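Local structure of uncharacterized protein (Pyrococcus horikoshii, 2P8T) at residues 18-21 and 22-26; 174-177 and 178-182. The protein is of unknown function, though its family is loosely associated with ATP binding and aminoacyl-tRNA ligase activity. One frame throughout, in Å; residues are numbered along the deposited sequence.

In the fold
From the N terminus, helix 17-26 comes first and contains interaction 1, which closes nothing larger than single helical turns. Helices 33-40 and 44-56, a small two-stranded sheet and helix 71-81 follow, then the five-stranded antiparallel sheet, whose strand 163-168, last along the chain but central in the sheet, leads into helix 172-187 and interaction 2, again made of single turns. The two contacts therefore stand in series, neither nested nor crossed. In space they meet, joining the N-terminal HTH-clan region to the DUF4443 region: Lys177 NZ forms a salt bridge with Asp19 OD1 at 2.9 Å, His181 probably hydrogen-bonds Glu18, and Ile180 packs on Leu21 and Ala22.

Interaction 1. Residues 18-21 and 22-26; sequences EDVL and AVIFL
The Phe25 ring meets the Leu21 carbonyl obliquely, with Leu21 O 3.3 Å from Phe25 CD2. With CG anti to its own carbonyl carbon and beside the backbone N (chi1 -79°), the ring is swung back toward the preceding turn. A large apolar ring suits this buried place, where it also packs on Pro87 and Ile180. The other flat groups, the carboxylates of Glu18 and Asp19, find their partners outside residues 22-26; Asp19 OD2 accepts from Thr16 N, while their other partners include His181 for Glu18 and Lys177 for Asp19.

This is one alpha-helix, 17-26, which opens the three-helix part of what is probably a winged helix-turn-helix domain. Four successive i to i+4 backbone bonds run along it, from Ala22 N to Glu18 O through Phe25 N to Leu21 O. The last is 2.9 Å long and nearly straight, with 172° at the hydrogen.

Apolar residues occupy the sides that neighbouring helices cover. Val20 and Val23 both touch Leu50 of helix 44-56, and beta-branched Val23 lays CG2 against the turn before it, 3.4 Å from Asp19 O. Ala22, with a methyl alone, touches both Leu40 and Ile180; its CB rests 3.3 Å from Glu18 O. Ile24 sends CG1 back along the helix (chi1 -57°), 3.4 Å from Val20 O, and its terminal methyl CD1 reaches Val20 CG1 at 4.2 Å.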
ATOM      1  N   GLU A  18       7.971   4.833  -1.233  1.00 23.91           N
ATOM      2  CA  GLU A  18       6.538   4.621  -1.104  1.00 24.01           C
ATOM      3  C   GLU A  18       5.842   5.088  -2.363  1.00 23.61           C
ATOM      4  O   GLU A  18       4.867   4.491  -2.776  1.00 22.29           O
ATOM      5  CB  GLU A  18       5.963   5.336   0.134  1.00 24.70           C
ATOM      6  CG  GLU A  18       6.344   4.676   1.457  1.00 26.49           C
ATOM      7  CD  GLU A  18       7.666   5.145   2.020  1.00 29.12           C
ATOM      8  OE1 GLU A  18       8.278   6.059   1.421  1.00 28.86           O
ATOM      9  OE2 GLU A  18       8.083   4.610   3.076  1.00 28.56           O
ATOM     10  N   ASP A  19       6.349   6.164  -2.980  1.00 23.90           N
ATOM     11  CA  ASP A  19       5.814   6.616  -4.257  1.00 24.35           C
ATOM     12  C   ASP A  19       6.098   5.589  -5.362  1.00 22.89           C
ATOM     13  O   ASP A  19       5.244   5.345  -6.201  1.00 23.42           O
ATOM     14  CB  ASP A  19       6.406   7.982  -4.660  1.00 25.27           C
ATOM     15  CG  ASP A  19       6.060   9.095  -3.684  1.00 27.94           C
ATOM     16  OD1 ASP A  19       4.879   9.200  -3.246  1.00 32.26           O
ATOM     17  OD2 ASP A  19       6.977   9.882  -3.364  1.00 32.33           O
ATOM     18  N   VAL A  20       7.296   5.010  -5.370  1.00 22.13           N
ATOM     19  CA  VAL A  20       7.651   3.968  -6.354  1.00 21.67           C
ATOM     20  C   VAL A  20       6.674   2.815  -6.171  1.00 21.15           C
ATOM     21  O   VAL A  20       5.996   2.414  -7.130  1.00 21.04           O
ATOM     22  CB  VAL A  20       9.099   3.455  -6.193  1.00 21.58           C
ATOM     23  CG1 VAL A  20       9.415   2.312  -7.196  1.00 21.27           C
ATOM     24  CG2 VAL A  20      10.122   4.611  -6.323  1.00 21.62           C
ATOM     25  N   LEU A  21       6.550   2.329  -4.934  1.00 19.79           N
ATOM     26  CA  LEU A  21       5.634   1.202  -4.676  1.00 18.89           C
ATOM     27  C   LEU A  21       4.204   1.524  -5.100  1.00 18.95           C
ATOM     28  O   LEU A  21       3.552   0.704  -5.751  1.00 19.79           O
ATOM     29  CB  LEU A  21       5.692   0.737  -3.218  1.00 17.99           C
ATOM     30  CG  LEU A  21       7.020   0.153  -2.718  1.00 18.84           C
ATOM     31  CD1 LEU A  21       7.114   0.158  -1.202  1.00 18.88           C
ATOM     32  CD2 LEU A  21       7.232  -1.238  -3.290  1.00 18.27           C
ATOM     33  N   ALA A  22       3.728   2.732  -4.767  1.00 20.05           N
ATOM     34  CA  ALA A  22       2.395   3.177  -5.157  1.00 19.98           C
ATOM     35  C   ALA A  22       2.160   3.139  -6.663  1.00 20.95           C
ATOM     36  O   ALA A  22       1.112   2.666  -7.113  1.00 20.50           O
ATOM     37  CB  ALA A  22       2.085   4.575  -4.598  1.00 20.18           C
ATOM     38  N   VAL A  23       3.121   3.640  -7.439  1.00 21.15           N
ATOM     39  CA  VAL A  23       2.972   3.657  -8.899  1.00 21.50           C
ATOM     40  C   VAL A  23       2.814   2.230  -9.439  1.00 21.49           C
ATOM     41  O   VAL A  23       1.958   1.968 -10.274  1.00 21.68           O
ATOM     42  CB  VAL A  23       4.166   4.393  -9.596  1.00 21.46           C
ATOM     43  CG1 VAL A  23       4.237   4.044 -11.077  1.00 21.70           C
ATOM     44  CG2 VAL A  23       4.061   5.892  -9.373  1.00 22.39           C
ATOM     45  N   ILE A  24       3.624   1.312  -8.934  1.00 21.20           N
ATOM     46  CA  ILE A  24       3.577  -0.083  -9.352  1.00 22.52           C
ATOM     47  C   ILE A  24       2.245  -0.734  -8.971  1.00 22.98           C
ATOM     48  O   ILE A  24       1.677  -1.475  -9.778  1.00 22.99           O
ATOM     49  CB  ILE A  24       4.783  -0.887  -8.807  1.00 22.17           C
ATOM     50  CG1 ILE A  24       6.103  -0.220  -9.265  1.00 22.10           C
ATOM     51  CG2 ILE A  24       4.732  -2.357  -9.254  1.00 23.64           C
ATOM     52  CD1 ILE A  24       7.349  -0.969  -8.854  1.00 24.04           C
ATOM     53  N   PHE A  25       1.759  -0.461  -7.766  1.00 23.77           N
ATOM     54  CA  PHE A  25       0.381  -0.854  -7.419  1.00 24.47           C
ATOM     55  C   PHE A  25      -0.656  -0.256  -8.380  1.00 25.37           C
ATOM     56  O   PHE A  25      -1.582  -0.947  -8.819  1.00 25.00           O
ATOM     57  CB  PHE A  25       0.032  -0.507  -5.972  1.00 23.71           C
ATOM     58  CG  PHE A  25       0.583  -1.477  -4.968  1.00 23.01           C
ATOM     59  CD1 PHE A  25       0.220  -2.830  -5.011  1.00 23.77           C
ATOM     60  CD2 PHE A  25       1.453  -1.052  -3.982  1.00 20.49           C
ATOM     61  CE1 PHE A  25       0.719  -3.735  -4.087  1.00 25.30           C
ATOM     62  CE2 PHE A  25       1.955  -1.943  -3.046  1.00 23.61           C
ATOM     63  CZ  PHE A  25       1.591  -3.296  -3.098  1.00 23.61           C
ATOM     64  N   LEU A  26      -0.505   1.027  -8.707  1.00 26.41           N
ATOM     65  CA  LEU A  26      -1.501   1.722  -9.537  1.00 27.60           C
ATOM     66  C   LEU A  26      -1.546   1.216 -10.966  1.00 28.99           C
ATOM     67  O   LEU A  26      -2.625   1.117 -11.559  1.00 29.22           O
ATOM     68  CB  LEU A  26      -1.274   3.240  -9.525  1.00 27.56           C
ATOM     69  CG  LEU A  26      -1.668   3.998  -8.256  1.00 28.91           C
ATOM     70  CD1 LEU A  26      -1.175   5.450  -8.313  1.00 30.56           C
ATOM     71  CD2 LEU A  26      -3.171   3.943  -7.997  1.00 30.29           C
TER

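Interaction 2. Residues 174-177 and 178-182; sequences KALK and SAIHV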
ATOM      1  N   LYS A 174      -3.370  10.210   0.535  1.00 22.74           N
ATOM      2  CA  LYS A 174      -2.715  10.142   1.837  1.00 21.97           C
ATOM      3  C   LYS A 174      -2.952   8.795   2.517  1.00 20.65           C
ATOM      4  O   LYS A 174      -2.037   8.273   3.130  1.00 19.21           O
ATOM      5  CB  LYS A 174      -3.152  11.276   2.753  1.00 22.12           C
ATOM      6  CG  LYS A 174      -2.700  12.653   2.256  1.00 24.55           C
ATOM      7  CD  LYS A 174      -3.232  13.728   3.178  1.00 28.08           C
ATOM      8  CE  LYS A 174      -3.097  15.114   2.539  1.00 31.65           C
ATOM      9  NZ  LYS A 174      -1.678  15.448   2.283  1.00 35.18           N
ATOM     10  N   ALA A 175      -4.162   8.253   2.411  1.00 20.35           N
ATOM     11  CA  ALA A 175      -4.435   6.887   2.918  1.00 19.81           C
ATOM     12  C   ALA A 175      -3.549   5.851   2.217  1.00 19.63           C
ATOM     13  O   ALA A 175      -2.999   4.944   2.851  1.00 19.28           O
ATOM     14  CB  ALA A 175      -5.932   6.520   2.753  1.00 19.87           C
ATOM     15  N   LEU A 176      -3.433   5.973   0.898  1.00 19.49           N
ATOM     16  CA  LEU A 176      -2.633   5.023   0.128  1.00 19.53           C
ATOM     17  C   LEU A 176      -1.169   5.099   0.527  1.00 19.54           C
ATOM     18  O   LEU A 176      -0.543   4.071   0.806  1.00 18.77           O
ATOM     19  CB  LEU A 176      -2.778   5.255  -1.380  1.00 19.42           C
ATOM     20  CG  LEU A 176      -2.023   4.230  -2.250  1.00 20.19           C
ATOM     21  CD1 LEU A 176      -2.356   2.788  -1.874  1.00 18.85           C
ATOM     22  CD2 LEU A 176      -2.309   4.487  -3.730  1.00 20.63           C
ATOM     23  N   LYS A 177      -0.632   6.318   0.546  1.00 19.31           N
ATOM     24  CA  LYS A 177       0.778   6.547   0.864  1.00 21.59           C
ATOM     25  C   LYS A 177       1.133   6.057   2.269  1.00 19.83           C
ATOM     26  O   LYS A 177       2.161   5.397   2.466  1.00 19.57           O
ATOM     27  CB  LYS A 177       1.115   8.045   0.695  1.00 22.45           C
ATOM     28  CG  LYS A 177       2.623   8.388   0.585  1.00 25.97           C
ATOM     29  CD  LYS A 177       2.835   9.780  -0.064  1.00 26.07           C
ATOM     30  CE  LYS A 177       4.220  10.381   0.235  1.00 28.70           C
ATOM     31  NZ  LYS A 177       5.346   9.579  -0.391  1.00 32.28           N
ATOM     32  N   SER A 178       0.280   6.365   3.240  1.00 18.42           N
ATOM     33  CA  SER A 178       0.547   5.965   4.618  1.00 17.52           C
ATOM     34  C   SER A 178       0.436   4.447   4.795  1.00 17.05           C
ATOM     35  O   SER A 178       1.240   3.846   5.522  1.00 16.26           O
ATOM     36  CB  SER A 178      -0.370   6.700   5.602  1.00 17.24           C
ATOM     37  OG  SER A 178      -1.753   6.487   5.323  1.00 18.96           O
ATOM     38  N   ALA A 179      -0.543   3.827   4.135  1.00 16.10           N
ATOM     39  CA  ALA A 179      -0.663   2.348   4.198  1.00 16.15           C
ATOM     40  C   ALA A 179       0.586   1.678   3.595  1.00 16.01           C
ATOM     41  O   ALA A 179       1.129   0.722   4.164  1.00 16.14           O
ATOM     42  CB  ALA A 179      -1.945   1.883   3.485  1.00 15.28           C
ATOM     43  N   ILE A 180       1.053   2.193   2.457  1.00 16.32           N
ATOM     44  CA  ILE A 180       2.262   1.666   1.823  1.00 16.59           C
ATOM     45  C   ILE A 180       3.477   1.883   2.731  1.00 16.63           C
ATOM     46  O   ILE A 180       4.330   1.019   2.848  1.00 15.29           O
ATOM     47  CB  ILE A 180       2.460   2.229   0.390  1.00 16.98           C
ATOM     48  CG1 ILE A 180       1.343   1.702  -0.511  1.00 16.68           C
ATOM     49  CG2 ILE A 180       3.852   1.808  -0.177  1.00 16.27           C
ATOM     50  CD1 ILE A 180       1.266   2.334  -1.890  1.00 18.30           C
ATOM     51  N   HIS A 181       3.532   3.028   3.413  1.00 16.57           N
ATOM     52  CA  HIS A 181       4.630   3.245   4.363  1.00 17.61           C
ATOM     53  C   HIS A 181       4.683   2.131   5.431  1.00 17.31           C
ATOM     54  O   HIS A 181       5.737   1.599   5.721  1.00 16.38           O
ATOM     55  CB  HIS A 181       4.485   4.620   5.015  1.00 17.20           C
ATOM     56  CG  HIS A 181       5.572   4.931   5.992  1.00 21.75           C
ATOM     57  ND1 HIS A 181       6.902   4.960   5.635  1.00 24.34           N
ATOM     58  CD2 HIS A 181       5.528   5.204   7.315  1.00 22.14           C
ATOM     59  CE1 HIS A 181       7.635   5.246   6.699  1.00 25.32           C
ATOM     60  NE2 HIS A 181       6.823   5.407   7.729  1.00 23.22           N
ATOM     61  N   VAL A 182       3.529   1.787   6.008  1.00 17.26           N
ATOM     62  CA  VAL A 182       3.447   0.709   7.012  1.00 16.99           C
ATOM     63  C   VAL A 182       3.845  -0.647   6.419  1.00 17.45           C
ATOM     64  O   VAL A 182       4.622  -1.413   7.010  1.00 17.04           O
ATOM     65  CB  VAL A 182       2.031   0.645   7.681  1.00 17.00           C
ATOM     66  CG1 VAL A 182       1.970  -0.490   8.711  1.00 15.46           C
ATOM     67  CG2 VAL A 182       1.657   2.010   8.334  1.00 17.66           C
TER
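Hydrogen bonding dominates where residues 174-177 meet 178-182. Ser178 donates its backbone N-H to Lys174 O at 3.0 Å, and its side chain returns to the same turn: OG lies 2.8 Å from Lys174 O and 3.2 Å from Ala175 O. The hydroxyl has a single proton, so which carbonyl receives it is not settled; Thr167 OG1 is a further, weak partner. A chi1 of 58°, which places OG between backbone N and carbonyl carbon, brings the hydroxyl within reach of both carbonyls. Serine thus suits a buried spot where such polar partners surround its tip. The next backbone bonds, Ala179 N to Ala175 O, Ile180 N to Leu176 O and His181 N to Lys177 O, continue the alpha-helical ladder.

Helix 172-187 lies against the five-stranded antiparallel sheet of the DUF4443 region; small Ala175 and Ala179 pack on Ile98, and Ala179 also on Ile100, of strand 95-102, while Ile180 bridges to helix 17-26.

Apolar contact is carried by Leu176 and Ile180, whose side chains cross obliquely. With CG anti to the backbone N (chi1 -177°), Leu176 brings CD1 to 3.7 Å from Ile180 CD1, and Ile180 CG1 leans back to 3.3 Å from Leu176 O.

Among charged and aromatic groups, the long Lys177 chain bends at its last torsion on its way to Asp19. The His181 ring stacks on Phe120, while ND1 probably bonds to Glu18.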